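Local coordinates for Aac(6')-Ih protein (Acinetobacter baumannii, PDB 4E8O) that probably acetylates the 6'-amino group of aminoglycoside antibiotics with acetyl coenzyme A, as a resistance enzyme of the GNAT superfamily, at residues 29-35 with 54-58; 38-43 with 100-105; 81-85 with 124-130; 132-136 with 148-153. All blocks are in the same frame, centred on the assembly; numbering follows the deposited sequence.

Contact 1 of 4, residues 29-35 with 54-58; sequences ESQLSDW and MRQLI
The side chain of Met54 lies flat over the six-membered ring of Trp35, a CH-pi and Met-aromatic contact in one. Its CG stands 3.5 Å from the centroid of that ring, only 6° off the normal, while SD stays over the same ring at 4.7 Å from the centroid. A bend at chi3 (64°) turns the methyl CE to Leu32, 3.2 Å from the backbone O. Two other side chains reach the outer end of the six-membered ring: Leu57 CD1 sits at the edge by CH2, and Ile58 CG2 comes obliquely to CZ3 at 3.6 Å. On the exposed flank Arg55 NH1 forms a salt bridge with Glu29 OE2 (3.4 Å), its hydrogen bond weak, with carboxylate and guanidinium planes nearly perpendicular. Leu32 CD1 covers one face of this guanidinium. The contact fastens the start of helix 32-42 to the end of helix 47-57, and both pack on the sheet: Trp35 rests on Met78 of strand 75-84 and hydrogen-bonds through NE1 to Glu80, while Ile58 touches Gln65 of strand 63-69.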
loop_
_atom_site.group_PDB
_atom_site.type_symbol
_atom_site.label_atom_id
_atom_site.label_comp_id
_atom_site.label_asym_id
_atom_site.label_seq_id
_atom_site.Cartn_x
_atom_site.Cartn_y
_atom_site.Cartn_z
ATOM N N GLU B 29 -19.904 -7.109 -18.776
ATOM C CA GLU B 29 -21.002 -7.514 -17.897
ATOM C C GLU B 29 -21.579 -8.864 -18.318
ATOM O O GLU B 29 -22.104 -9.615 -17.495
ATOM C CB GLU B 29 -22.102 -6.449 -17.893
ATOM C CG GLU B 29 -23.294 -6.778 -17.005
ATOM C CD GLU B 29 -24.438 -5.806 -17.187
ATOM O OE1 GLU B 29 -24.206 -4.720 -17.762
ATOM O OE2 GLU B 29 -25.568 -6.127 -16.761
ATOM N N SER B 30 -21.466 -9.171 -19.605
ATOM C CA SER B 30 -21.963 -10.433 -20.143
ATOM C C SER B 30 -21.180 -11.642 -19.622
ATOM O O SER B 30 -21.659 -12.775 -19.700
ATOM C CB SER B 30 -21.922 -10.399 -21.672
ATOM O OG SER B 30 -20.687 -9.881 -22.135
ATOM N N GLN B 31 -19.988 -11.391 -19.083
ATOM C CA GLN B 31 -19.072 -12.450 -18.660
ATOM C C GLN B 31 -18.850 -12.491 -17.146
ATOM O O GLN B 31 -17.847 -13.031 -16.681
ATOM C CB GLN B 31 -17.717 -12.270 -19.360
ATOM C CG GLN B 31 -17.762 -12.322 -20.883
ATOM C CD GLN B 31 -16.534 -11.703 -21.518
ATOM O OE1 GLN B 31 -16.043 -10.671 -21.064
ATOM N NE2 GLN B 31 -16.029 -12.333 -22.572
ATOM N N LEU B 32 -19.779 -11.925 -16.382
ATOM C CA LEU B 32 -19.643 -11.859 -14.927
ATOM C C LEU B 32 -19.595 -13.239 -14.264
ATOM O O LEU B 32 -18.865 -13.445 -13.289
ATOM C CB LEU B 32 -20.771 -11.015 -14.327
ATOM C CG LEU B 32 -20.719 -9.516 -14.635
ATOM C CD1 LEU B 32 -22.034 -8.842 -14.287
ATOM C CD2 LEU B 32 -19.575 -8.851 -13.893
ATOM N N SER B 33 -20.367 -14.181 -14.797
ATOM C CA SER B 33 -20.400 -15.544 -14.268
ATOM C C SER B 33 -19.064 -16.274 -14.448
ATOM O O SER B 33 -18.576 -16.922 -13.517
ATOM C CB SER B 33 -21.533 -16.338 -14.917
ATOM O OG SER B 33 -21.481 -17.696 -14.530
ATOM N N ASP B 34 -18.470 -16.165 -15.635
ATOM C CA ASP B 34 -17.151 -16.754 -15.874
ATOM C C ASP B 34 -16.097 -16.128 -14.965
ATOM O O ASP B 34 -15.172 -16.804 -14.509
ATOM C CB ASP B 34 -16.729 -16.569 -17.332
ATOM C CG ASP B 34 -17.595 -17.345 -18.298
ATOM O OD1 ASP B 34 -18.124 -18.415 -17.915
ATOM O OD2 ASP B 34 -17.738 -16.884 -19.450
ATOM N N TRP B 35 -16.240 -14.827 -14.722
ATOM C CA TRP B 35 -15.319 -14.078 -13.874
ATOM C C TRP B 35 -15.480 -14.509 -12.424
ATOM O O TRP B 35 -14.492 -14.731 -11.722
ATOM C CB TRP B 35 -15.586 -12.575 -14.016
ATOM C CG TRP B 35 -14.616 -11.682 -13.277
ATOM C CD1 TRP B 35 -13.443 -12.051 -12.679
ATOM C CD2 TRP B 35 -14.750 -10.270 -13.061
ATOM N NE1 TRP B 35 -12.844 -10.955 -12.105
ATOM C CE2 TRP B 35 -13.624 -9.851 -12.327
ATOM C CE3 TRP B 35 -15.711 -9.321 -13.423
ATOM C CZ2 TRP B 35 -13.435 -8.521 -11.943
ATOM C CZ3 TRP B 35 -15.522 -8.006 -13.045
ATOM C CH2 TRP B 35 -14.394 -7.616 -12.311
ATOM N N MET B 54 -17.272 -6.569 -8.424
ATOM C CA MET B 54 -17.089 -6.779 -9.860
ATOM C C MET B 54 -17.819 -5.732 -10.707
ATOM O O MET B 54 -17.280 -5.260 -11.710
ATOM C CB MET B 54 -17.538 -8.195 -10.254
ATOM C CG MET B 54 -16.595 -9.298 -9.785
ATOM S SD MET B 54 -17.429 -10.862 -9.457
ATOM C CE MET B 54 -18.033 -11.274 -11.093
ATOM N N ARG B 55 -19.034 -5.363 -10.304
ATOM C CA ARG B 55 -19.822 -4.393 -11.068
ATOM C C ARG B 55 -19.249 -2.978 -11.006
ATOM O O ARG B 55 -19.403 -2.207 -11.950
ATOM C CB ARG B 55 -21.291 -4.397 -10.623
ATOM C CG ARG B 55 -22.019 -5.692 -10.943
ATOM C CD ARG B 55 -23.531 -5.510 -10.992
ATOM N NE ARG B 55 -24.187 -6.660 -11.609
ATOM C CZ ARG B 55 -24.445 -6.765 -12.909
ATOM N NH1 ARG B 55 -24.109 -5.787 -13.740
ATOM N NH2 ARG B 55 -25.037 -7.852 -13.381
ATOM N N GLN B 56 -18.590 -2.642 -9.899
ATOM C CA GLN B 56 -17.923 -1.348 -9.761
ATOM C C GLN B 56 -16.669 -1.291 -10.627
ATOM O O GLN B 56 -16.477 -0.351 -11.396
ATOM C CB GLN B 56 -17.516 -1.106 -8.303
ATOM C CG GLN B 56 -18.662 -1.017 -7.300
ATOM C CD GLN B 56 -18.151 -0.809 -5.882
ATOM O OE1 GLN B 56 -16.965 -0.539 -5.673
ATOM N NE2 GLN B 56 -19.042 -0.936 -4.903
ATOM N N LEU B 57 -15.820 -2.307 -10.476
ATOM C CA LEU B 57 -14.533 -2.393 -11.169
ATOM C C LEU B 57 -14.626 -2.167 -12.681
ATOM O O LEU B 57 -13.782 -1.481 -13.260
ATOM C CB LEU B 57 -13.861 -3.747 -10.887
ATOM C CG LEU B 57 -13.447 -4.071 -9.447
ATOM C CD1 LEU B 57 -12.839 -5.460 -9.345
ATOM C CD2 LEU B 57 -12.466 -3.043 -8.932
ATOM N N ILE B 58 -15.652 -2.733 -13.313
ATOM C CA ILE B 58 -15.778 -2.674 -14.773
ATOM C C ILE B 58 -16.147 -1.283 -15.293
ATOM O O ILE B 58 -16.062 -1.021 -16.494
ATOM C CB ILE B 58 -16.773 -3.732 -15.325
ATOM C CG1 ILE B 58 -18.126 -3.641 -14.616
ATOM C CG2 ILE B 58 -16.202 -5.139 -15.195
ATOM C CD1 ILE B 58 -19.059 -4.798 -14.931
#

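Contact 2 of 4, residues 38-43 with 100-105; sequences LRCLLW and EGIFVL
Phe103 offers both faces and an edge: Leu41 CB lies over one face, the backbone N of Leu105, two residues on, over the opposite one, and Leu38 CD2 meets the edge in the ring plane, 3.6 Å from CE2. Leu41 CD1 reaches in from the side of its CB, 3.5 Å from CZ, so two leucines one helical turn apart clasp the outer end of the ring. The second flat group, the Trp43 indole, has Leu42 CD2 over one face, and its edge points at the strand, where CZ2 comes to 3.2 Å from Glu100 O. On the far side of the six-membered ring from CZ2, CE3 lies over the centre of the Arg39 guanidinium, which is gripped by Glu80, Glu53 and His50. Between the two aromatics Leu42, with CG anti to the backbone N (chi1 -175°), drops its CD1 to 3.6 Å from Ile102 O. Trp43 CZ2 comes within 3.6 Å of Gly101 CA, on the side where a CB would point, so the indole lies against bare backbone. Helix 38-42 runs across strand 100-104 at 107°, the axes 8.7 Å apart. Opposite Glu80 of strand 75-84 the strand spends two residues, Glu100 and Gly101, on one: a classic beta bulge. Such a bulge in the fourth strand is a hallmark of the GNAT fold, in which it adjoins the acetyl coenzyme A cleft, and probably does here.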
loop_
_atom_site.group_PDB
_atom_site.type_symbol
_atom_site.label_atom_id
_atom_site.label_comp_id
_atom_site.label_asym_id
_atom_site.label_seq_id
_atom_site.Cartn_x
_atom_site.Cartn_y
_atom_site.Cartn_z
ATOM N N LEU B 38 -14.031 -18.131 -11.436
ATOM C CA LEU B 38 -12.589 -18.154 -11.211
ATOM C C LEU B 38 -12.199 -17.304 -10.006
ATOM O O LEU B 38 -11.306 -17.674 -9.242
ATOM C CB LEU B 38 -11.838 -17.673 -12.456
ATOM C CG LEU B 38 -11.961 -18.565 -13.690
ATOM C CD1 LEU B 38 -11.180 -17.987 -14.851
ATOM C CD2 LEU B 38 -11.462 -19.955 -13.366
ATOM N N ARG B 39 -12.876 -16.169 -9.844
ATOM C CA ARG B 39 -12.604 -15.249 -8.746
ATOM C C ARG B 39 -12.840 -15.907 -7.393
ATOM O O ARG B 39 -12.133 -15.616 -6.428
ATOM C CB ARG B 39 -13.489 -14.002 -8.869
ATOM C CG ARG B 39 -12.914 -12.754 -8.227
ATOM C CD ARG B 39 -13.762 -11.532 -8.555
ATOM N NE ARG B 39 -13.043 -10.286 -8.309
ATOM C CZ ARG B 39 -13.275 -9.474 -7.284
ATOM N NH1 ARG B 39 -14.221 -9.763 -6.399
ATOM N NH2 ARG B 39 -12.563 -8.363 -7.145
ATOM N N CYS B 40 -13.829 -16.793 -7.321
ATOM C CA CYS B 40 -14.148 -17.457 -6.057
ATOM C C CYS B 40 -13.124 -18.534 -5.704
ATOM O O CYS B 40 -13.010 -18.935 -4.543
ATOM C CB CYS B 40 -15.564 -18.042 -6.081
ATOM S SG CYS B 40 -15.740 -19.610 -6.974
ATOM N N LEU B 41 -12.381 -19.000 -6.706
ATOM C CA LEU B 41 -11.295 -19.946 -6.468
ATOM C C LEU B 41 -10.093 -19.198 -5.906
ATOM O O LEU B 41 -9.401 -19.689 -5.012
ATOM C CB LEU B 41 -10.899 -20.656 -7.760
ATOM C CG LEU B 41 -11.989 -21.358 -8.564
ATOM C CD1 LEU B 41 -11.362 -22.091 -9.722
ATOM C CD2 LEU B 41 -12.781 -22.320 -7.705
ATOM N N LEU B 42 -9.854 -18.003 -6.441
ATOM C CA LEU B 42 -8.753 -17.161 -5.991
ATOM C C LEU B 42 -9.057 -16.616 -4.603
ATOM O O LEU B 42 -8.290 -16.828 -3.660
ATOM C CB LEU B 42 -8.526 -16.010 -6.977
ATOM C CG LEU B 42 -7.326 -15.087 -6.742
ATOM C CD1 LEU B 42 -6.041 -15.894 -6.655
ATOM C CD2 LEU B 42 -7.214 -14.042 -7.846
ATOM N N TRP B 43 -10.184 -15.921 -4.486
ATOM C CA TRP B 43 -10.611 -15.356 -3.214
ATOM C C TRP B 43 -11.990 -15.884 -2.832
ATOM O O TRP B 43 -13.006 -15.290 -3.194
ATOM C CB TRP B 43 -10.650 -13.824 -3.291
ATOM C CG TRP B 43 -9.373 -13.182 -3.769
ATOM C CD1 TRP B 43 -8.119 -13.334 -3.236
ATOM C CD2 TRP B 43 -9.233 -12.258 -4.862
ATOM N NE1 TRP B 43 -7.212 -12.573 -3.942
ATOM C CE2 TRP B 43 -7.871 -11.902 -4.940
ATOM C CE3 TRP B 43 -10.130 -11.703 -5.780
ATOM C CZ2 TRP B 43 -7.386 -11.014 -5.904
ATOM C CZ3 TRP B 43 -9.646 -10.823 -6.736
ATOM C CH2 TRP B 43 -8.287 -10.486 -6.792
ATOM N N GLU B 100 -3.465 -6.963 -8.691
ATOM C CA GLU B 100 -4.392 -7.228 -7.604
ATOM C C GLU B 100 -4.622 -8.720 -7.455
ATOM O O GLU B 100 -4.759 -9.221 -6.340
ATOM C CB GLU B 100 -5.718 -6.507 -7.842
ATOM C CG GLU B 100 -5.584 -5.001 -8.027
ATOM C CD GLU B 100 -5.466 -4.254 -6.718
ATOM O OE1 GLU B 100 -5.596 -4.888 -5.653
ATOM O OE2 GLU B 100 -5.249 -3.021 -6.750
ATOM N N GLY B 101 -4.656 -9.432 -8.578
ATOM C CA GLY B 101 -4.891 -10.859 -8.536
ATOM C C GLY B 101 -4.695 -11.520 -9.879
ATOM O O GLY B 101 -5.032 -10.957 -10.922
ATOM N N ILE B 102 -4.142 -12.726 -9.849
ATOM C CA ILE B 102 -4.022 -13.527 -11.050
ATOM C C ILE B 102 -4.327 -14.971 -10.681
ATOM O O ILE B 102 -3.950 -15.440 -9.603
ATOM C CB ILE B 102 -2.619 -13.386 -11.681
ATOM C CG1 ILE B 102 -2.539 -14.154 -13.004
ATOM C CG2 ILE B 102 -1.535 -13.807 -10.691
ATOM C CD1 ILE B 102 -1.211 -14.006 -13.719
ATOM N N PHE B 103 -5.043 -15.668 -11.554
ATOM C CA PHE B 103 -5.345 -17.067 -11.309
ATOM C C PHE B 103 -5.437 -17.822 -12.617
ATOM O O PHE B 103 -6.187 -17.433 -13.508
ATOM C CB PHE B 103 -6.656 -17.222 -10.542
ATOM C CG PHE B 103 -7.134 -18.641 -10.460
ATOM C CD1 PHE B 103 -6.572 -19.523 -9.550
ATOM C CD2 PHE B 103 -8.133 -19.098 -11.304
ATOM C CE1 PHE B 103 -7.003 -20.837 -9.479
ATOM C CE2 PHE B 103 -8.569 -20.403 -11.240
ATOM C CZ PHE B 103 -8.005 -21.277 -10.324
ATOM N N VAL B 104 -4.670 -18.898 -12.725
ATOM C CA VAL B 104 -4.735 -19.787 -13.874
ATOM C C VAL B 104 -5.050 -21.184 -13.360
ATOM O O VAL B 104 -4.479 -21.617 -12.356
ATOM C CB VAL B 104 -3.396 -19.821 -14.634
ATOM C CG1 VAL B 104 -3.513 -20.683 -15.880
ATOM C CG2 VAL B 104 -2.951 -18.412 -15.001
ATOM N N LEU B 105 -5.971 -21.879 -14.026
ATOM C CA LEU B 105 -6.235 -23.281 -13.708
ATOM C C LEU B 105 -4.957 -24.087 -13.905
ATOM O O LEU B 105 -4.242 -23.874 -14.885
ATOM C CB LEU B 105 -7.359 -23.832 -14.588
ATOM C CG LEU B 105 -8.751 -23.290 -14.268
ATOM C CD1 LEU B 105 -9.780 -23.782 -15.272
ATOM C CD2 LEU B 105 -9.140 -23.702 -12.870
#

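Contact 3 of 4, residues 81-85 with 124-130; sequences ASIRY and WAKQFAC
A Schellman motif ends helix 113-127 and brings Phe128 and Cys130 round against Ile83 of strand 75-84. Ala129, with positive phi, closes it: Cys130 N bonds to Ala125 O (3.2 Å), and Ala129 N to Lys126 O. Ile83 carries the contact, its two branches shared among three side chains. CG1 sits over the centre of the Phe128 ring, 3.7 Å from the centroid and 14° off the normal. CD1 goes on to the face of Trp124, 3.9 Å from the centroid of its six-membered ring. Ile83 CG2, anti to the backbone N, and CD1 both lie 4.1 Å from Cys130 SG. Beside this, Ala81 CB meets Trp124 CZ3 at 4.2 Å, and Tyr85 OH approaches Phe128 CD1 at 3.8 Å. The packing is mainly apolar between helix end and sheet. Around it Trp124 also touches Leu64 of strand 63-69 and Ala125 touches Ala97 of strand 96-104, while Ile166 of the second subunit packs on Ala125 and Cys130.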
loop_
_atom_site.group_PDB
_atom_site.type_symbol
_atom_site.label_atom_id
_atom_site.label_comp_id
_atom_site.label_asym_id
_atom_site.label_seq_id
_atom_site.Cartn_x
_atom_site.Cartn_y
_atom_site.Cartn_z
ATOM N N ALA B 81 -5.958 -5.803 -12.195
ATOM C CA ALA B 81 -4.868 -4.881 -11.910
ATOM C C ALA B 81 -5.430 -3.493 -11.712
ATOM O O ALA B 81 -6.573 -3.221 -12.089
ATOM C CB ALA B 81 -3.837 -4.890 -13.035
ATOM N N SER B 82 -4.629 -2.614 -11.117
ATOM C CA SER B 82 -5.053 -1.239 -10.900
ATOM C C SER B 82 -3.902 -0.283 -11.149
ATOM O O SER B 82 -2.738 -0.694 -11.211
ATOM C CB SER B 82 -5.552 -1.055 -9.471
ATOM O OG SER B 82 -4.534 -1.357 -8.532
ATOM N N ILE B 83 -4.235 0.995 -11.308
ATOM C CA ILE B 83 -3.237 2.051 -11.304
ATOM C C ILE B 83 -3.288 2.698 -9.924
ATOM O O ILE B 83 -4.363 3.092 -9.467
ATOM C CB ILE B 83 -3.522 3.122 -12.373
ATOM C CG1 ILE B 83 -3.687 2.485 -13.760
ATOM C CG2 ILE B 83 -2.415 4.166 -12.373
ATOM C CD1 ILE B 83 -2.446 1.763 -14.274
ATOM N N ARG B 84 -2.138 2.795 -9.257
ATOM C CA ARG B 84 -2.075 3.332 -7.895
ATOM C C ARG B 84 -1.378 4.679 -7.888
ATOM O O ARG B 84 -0.307 4.822 -8.482
ATOM C CB ARG B 84 -1.303 2.381 -6.978
ATOM C CG ARG B 84 -1.879 0.984 -6.864
ATOM C CD ARG B 84 -3.274 1.003 -6.278
ATOM N NE ARG B 84 -3.698 -0.328 -5.844
ATOM C CZ ARG B 84 -3.451 -0.831 -4.637
ATOM N NH1 ARG B 84 -2.782 -0.114 -3.737
ATOM N NH2 ARG B 84 -3.877 -2.046 -4.324
ATOM N N TYR B 85 -1.967 5.658 -7.204
ATOM C CA TYR B 85 -1.387 6.995 -7.144
ATOM C C TYR B 85 -0.780 7.295 -5.777
ATOM O O TYR B 85 -0.074 8.288 -5.606
ATOM C CB TYR B 85 -2.422 8.051 -7.536
ATOM C CG TYR B 85 -2.693 8.062 -9.021
ATOM C CD1 TYR B 85 -2.005 8.925 -9.863
ATOM C CD2 TYR B 85 -3.611 7.189 -9.584
ATOM C CE1 TYR B 85 -2.239 8.929 -11.224
ATOM C CE2 TYR B 85 -3.849 7.188 -10.942
ATOM C CZ TYR B 85 -3.158 8.057 -11.755
ATOM O OH TYR B 85 -3.397 8.054 -13.109
ATOM N N TRP B 124 -1.328 -1.675 -21.159
ATOM C CA TRP B 124 -2.333 -0.819 -20.538
ATOM C C TRP B 124 -1.717 0.191 -19.570
ATOM O O TRP B 124 -2.074 1.367 -19.582
ATOM C CB TRP B 124 -3.369 -1.686 -19.817
ATOM C CG TRP B 124 -4.358 -0.909 -18.985
ATOM C CD1 TRP B 124 -5.348 -0.086 -19.441
ATOM C CD2 TRP B 124 -4.461 -0.906 -17.556
ATOM N NE1 TRP B 124 -6.051 0.434 -18.383
ATOM C CE2 TRP B 124 -5.526 -0.054 -17.214
ATOM C CE3 TRP B 124 -3.750 -1.540 -16.533
ATOM C CZ2 TRP B 124 -5.900 0.182 -15.888
ATOM C CZ3 TRP B 124 -4.122 -1.309 -15.222
ATOM C CH2 TRP B 124 -5.189 -0.457 -14.909
ATOM N N ALA B 125 -0.792 -0.269 -18.734
ATOM C CA ALA B 125 -0.164 0.599 -17.742
ATOM C C ALA B 125 0.688 1.685 -18.395
ATOM O O ALA B 125 0.821 2.782 -17.853
ATOM C CB ALA B 125 0.671 -0.222 -16.778
ATOM N N LYS B 126 1.269 1.370 -19.551
ATOM C CA LYS B 126 2.074 2.335 -20.301
ATOM C C LYS B 126 1.250 3.546 -20.710
ATOM O O LYS B 126 1.772 4.658 -20.796
ATOM C CB LYS B 126 2.665 1.676 -21.550
ATOM C CG LYS B 126 4.119 1.264 -21.418
ATOM C CD LYS B 126 4.437 0.100 -22.348
ATOM C CE LYS B 126 5.936 -0.156 -22.430
ATOM N NZ LYS B 126 6.247 -1.611 -22.580
ATOM N N GLN B 127 -0.036 3.322 -20.974
ATOM C CA GLN B 127 -0.948 4.402 -21.335
ATOM C C GLN B 127 -1.094 5.390 -20.188
ATOM O O GLN B 127 -1.300 6.580 -20.408
ATOM C CB GLN B 127 -2.328 3.848 -21.699
ATOM C CG GLN B 127 -2.433 3.224 -23.080
ATOM C CD GLN B 127 -3.850 3.288 -23.616
ATOM O OE1 GLN B 127 -4.762 3.753 -22.928
ATOM N NE2 GLN B 127 -4.043 2.830 -24.850
ATOM N N PHE B 128 -0.983 4.886 -18.962
ATOM C CA PHE B 128 -1.127 5.713 -17.772
ATOM C C PHE B 128 0.193 6.360 -17.354
ATOM O O PHE B 128 0.303 6.891 -16.249
ATOM C CB PHE B 128 -1.702 4.881 -16.618
ATOM C CG PHE B 128 -3.200 4.729 -16.659
ATOM C CD1 PHE B 128 -4.017 5.689 -16.080
ATOM C CD2 PHE B 128 -3.792 3.626 -17.263
ATOM C CE1 PHE B 128 -5.396 5.560 -16.107
ATOM C CE2 PHE B 128 -5.174 3.489 -17.293
ATOM C CZ PHE B 128 -5.974 4.459 -16.714
ATOM N N ALA B 129 1.182 6.322 -18.247
ATOM C CA ALA B 129 2.518 6.856 -17.975
ATOM C C ALA B 129 3.184 6.195 -16.764
ATOM O O ALA B 129 3.909 6.843 -16.004
ATOM C CB ALA B 129 2.480 8.375 -17.819
ATOM N N CYS B 130 2.938 4.898 -16.601
ATOM C CA CYS B 130 3.613 4.101 -15.584
ATOM C C CYS B 130 4.875 3.469 -16.166
ATOM O O CYS B 130 4.916 3.099 -17.343
ATOM C CB CYS B 130 2.697 2.986 -15.082
ATOM S SG CYS B 130 1.222 3.536 -14.212
#

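Contact 4 of 4, residues 132-136 with 148-153; sequences EFASD and HQALGF
His148 reaches from the last turn of helix 142-150 to Ser135 on strand 132-138, in the beta-alpha unit near the C-terminal end of the GNAT fold. From CB, which heads toward the strand, the imidazole carries its CD2 to 3.6 Å from Ser135 CB and its CE1 to 3.7 Å from Asp136 O. At the tip, NE2 makes a hydrogen bond of 2.6 Å with Ser135 OG, which lies in the ring plane. The serine hydroxyl stands anti to its own backbone N (chi1 -177°), which swings it out from the strand to meet NE2. ND1, on the other side of the imidazole, is bonded to Ser144 O, so both nitrogens are engaged and the rotation of the ring is fixed. Phe162 of the second subunit stacks on this ring, and residues 132-136 pair with an antiparallel strand of that subunit, which carries the sheet across the dimer interface. Next to the histidine, Phe153 directs an edge at the face of Phe133, a T-shaped pair with centroids 5.1 Å apart and planes at 66°. Phe153 CZ stands over the middle of the Phe133 ring, while the neighbouring CE2 lies 3.4 Å from Phe133 O.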
loop_
_atom_site.group_PDB
_atom_site.type_symbol
_atom_site.label_atom_id
_atom_site.label_comp_id
_atom_site.label_asym_id
_atom_site.label_seq_id
_atom_site.Cartn_x
_atom_site.Cartn_y
_atom_site.Cartn_z
ATOM N N GLU B 132 6.612 1.401 -13.720
ATOM C CA GLU B 132 6.770 0.325 -12.750
ATOM C C GLU B 132 5.471 -0.465 -12.579
ATOM O O GLU B 132 4.373 0.098 -12.647
ATOM C CB GLU B 132 7.265 0.872 -11.401
ATOM C CG GLU B 132 8.730 1.309 -11.407
ATOM C CD GLU B 132 9.197 1.822 -10.060
ATOM O OE1 GLU B 132 8.402 2.500 -9.377
ATOM O OE2 GLU B 132 10.358 1.555 -9.680
ATOM N N PHE B 133 5.619 -1.772 -12.362
ATOM C CA PHE B 133 4.506 -2.706 -12.209
ATOM C C PHE B 133 4.818 -3.481 -10.933
ATOM O O PHE B 133 5.773 -4.264 -10.890
ATOM C CB PHE B 133 4.462 -3.650 -13.417
ATOM C CG PHE B 133 3.242 -4.545 -13.478
ATOM C CD1 PHE B 133 2.235 -4.462 -12.533
ATOM C CD2 PHE B 133 3.117 -5.480 -14.498
ATOM C CE1 PHE B 133 1.127 -5.293 -12.598
ATOM C CE2 PHE B 133 2.012 -6.313 -14.574
ATOM C CZ PHE B 133 1.016 -6.221 -13.621
ATOM N N ALA B 134 4.028 -3.243 -9.891
ATOM C CA ALA B 134 4.283 -3.840 -8.585
ATOM C C ALA B 134 3.204 -4.851 -8.235
ATOM O O ALA B 134 2.169 -4.924 -8.895
ATOM C CB ALA B 134 4.366 -2.766 -7.510
ATOM N N SER B 135 3.456 -5.627 -7.187
ATOM C CA SER B 135 2.525 -6.648 -6.723
ATOM C C SER B 135 2.939 -6.994 -5.306
ATOM O O SER B 135 3.942 -6.469 -4.808
ATOM C CB SER B 135 2.597 -7.882 -7.619
ATOM O OG SER B 135 1.645 -8.869 -7.243
ATOM N N ASP B 136 2.171 -7.852 -4.644
ATOM C CA ASP B 136 2.574 -8.329 -3.325
ATOM C C ASP B 136 2.010 -9.719 -3.069
ATOM O O ASP B 136 1.189 -10.214 -3.843
ATOM C CB ASP B 136 2.168 -7.341 -2.217
ATOM C CG ASP B 136 0.662 -7.248 -2.025
ATOM O OD1 ASP B 136 -0.101 -7.850 -2.811
ATOM O OD2 ASP B 136 0.231 -6.556 -1.083
ATOM N N HIS B 148 5.664 -15.136 -8.897
ATOM C CA HIS B 148 6.024 -13.750 -9.202
ATOM C C HIS B 148 7.366 -13.664 -9.916
ATOM O O HIS B 148 7.514 -12.906 -10.871
ATOM C CB HIS B 148 6.065 -12.896 -7.933
ATOM C CG HIS B 148 4.748 -12.291 -7.568
ATOM N ND1 HIS B 148 3.887 -12.871 -6.660
ATOM C CD2 HIS B 148 4.141 -11.156 -7.991
ATOM C CE1 HIS B 148 2.806 -12.121 -6.542
ATOM N NE2 HIS B 148 2.935 -11.076 -7.339
ATOM N N GLN B 149 8.348 -14.427 -9.448
ATOM C CA GLN B 149 9.663 -14.410 -10.075
ATOM C C GLN B 149 9.624 -15.030 -11.467
ATOM O O GLN B 149 10.364 -14.619 -12.354
ATOM C CB GLN B 149 10.699 -15.103 -9.181
ATOM C CG GLN B 149 10.857 -14.448 -7.802
ATOM C CD GLN B 149 11.876 -15.155 -6.926
ATOM O OE1 GLN B 149 12.245 -16.304 -7.182
ATOM N NE2 GLN B 149 12.338 -14.471 -5.887
ATOM N N ALA B 150 8.739 -16.001 -11.664
ATOM C CA ALA B 150 8.621 -16.671 -12.956
ATOM C C ALA B 150 7.973 -15.751 -13.989
ATOM O O ALA B 150 8.063 -15.999 -15.192
ATOM C CB ALA B 150 7.833 -17.960 -12.817
ATOM N N LEU B 151 7.316 -14.698 -13.506
ATOM C CA LEU B 151 6.658 -13.718 -14.368
ATOM C C LEU B 151 7.528 -12.480 -14.618
ATOM O O LEU B 151 7.110 -11.552 -15.316
ATOM C CB LEU B 151 5.305 -13.301 -13.778
ATOM C CG LEU B 151 4.206 -14.369 -13.788
ATOM C CD1 LEU B 151 2.908 -13.855 -13.181
ATOM C CD2 LEU B 151 3.975 -14.864 -15.200
ATOM N N GLY B 152 8.733 -12.466 -14.052
ATOM C CA GLY B 152 9.651 -11.361 -14.268
ATOM C C GLY B 152 9.668 -10.339 -13.144
ATOM O O GLY B 152 10.373 -9.330 -13.237
ATOM N N PHE B 153 8.891 -10.585 -12.091
ATOM C CA PHE B 153 8.921 -9.715 -10.914
ATOM C C PHE B 153 10.112 -10.094 -10.040
ATOM O O PHE B 153 10.501 -11.265 -9.984
ATOM C CB PHE B 153 7.629 -9.836 -10.095
ATOM C CG PHE B 153 6.401 -9.289 -10.783
ATOM C CD1 PHE B 153 5.705 -10.055 -11.709
ATOM C CD2 PHE B 153 5.923 -8.020 -10.477
ATOM C CE1 PHE B 153 4.570 -9.559 -12.335
ATOM C CE2 PHE B 153 4.791 -7.517 -11.099
ATOM C CZ PHE B 153 4.113 -8.288 -12.030
#

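Overall arrangement
Contacts 1 and 2 share helix 32-42 and touch where Met54 CG meets Arg39 CD at 3.8 Å; both lie on one side of the sheet. Contacts 3 and 4 pack helices 113-127 and 142-150 on the other face and both reach the second subunit, with centres 15 Å apart. Contact 2 is tied to contact 3 through the sheet, where Glu100 OE2 forms a salt bridge with Arg84 NH2 (3.0 Å). It meets contact 4 at Ile102 CD1 and Leu151 CD1, 4.2 Å apart. Contacts 1 and 4 are the most distant, their centres about 25 Å apart. In GNAT enzymes acetyl coenzyme A enters between the strands corresponding to 96-104 and 132-138, so contacts 2 and 4 probably flank that cleft.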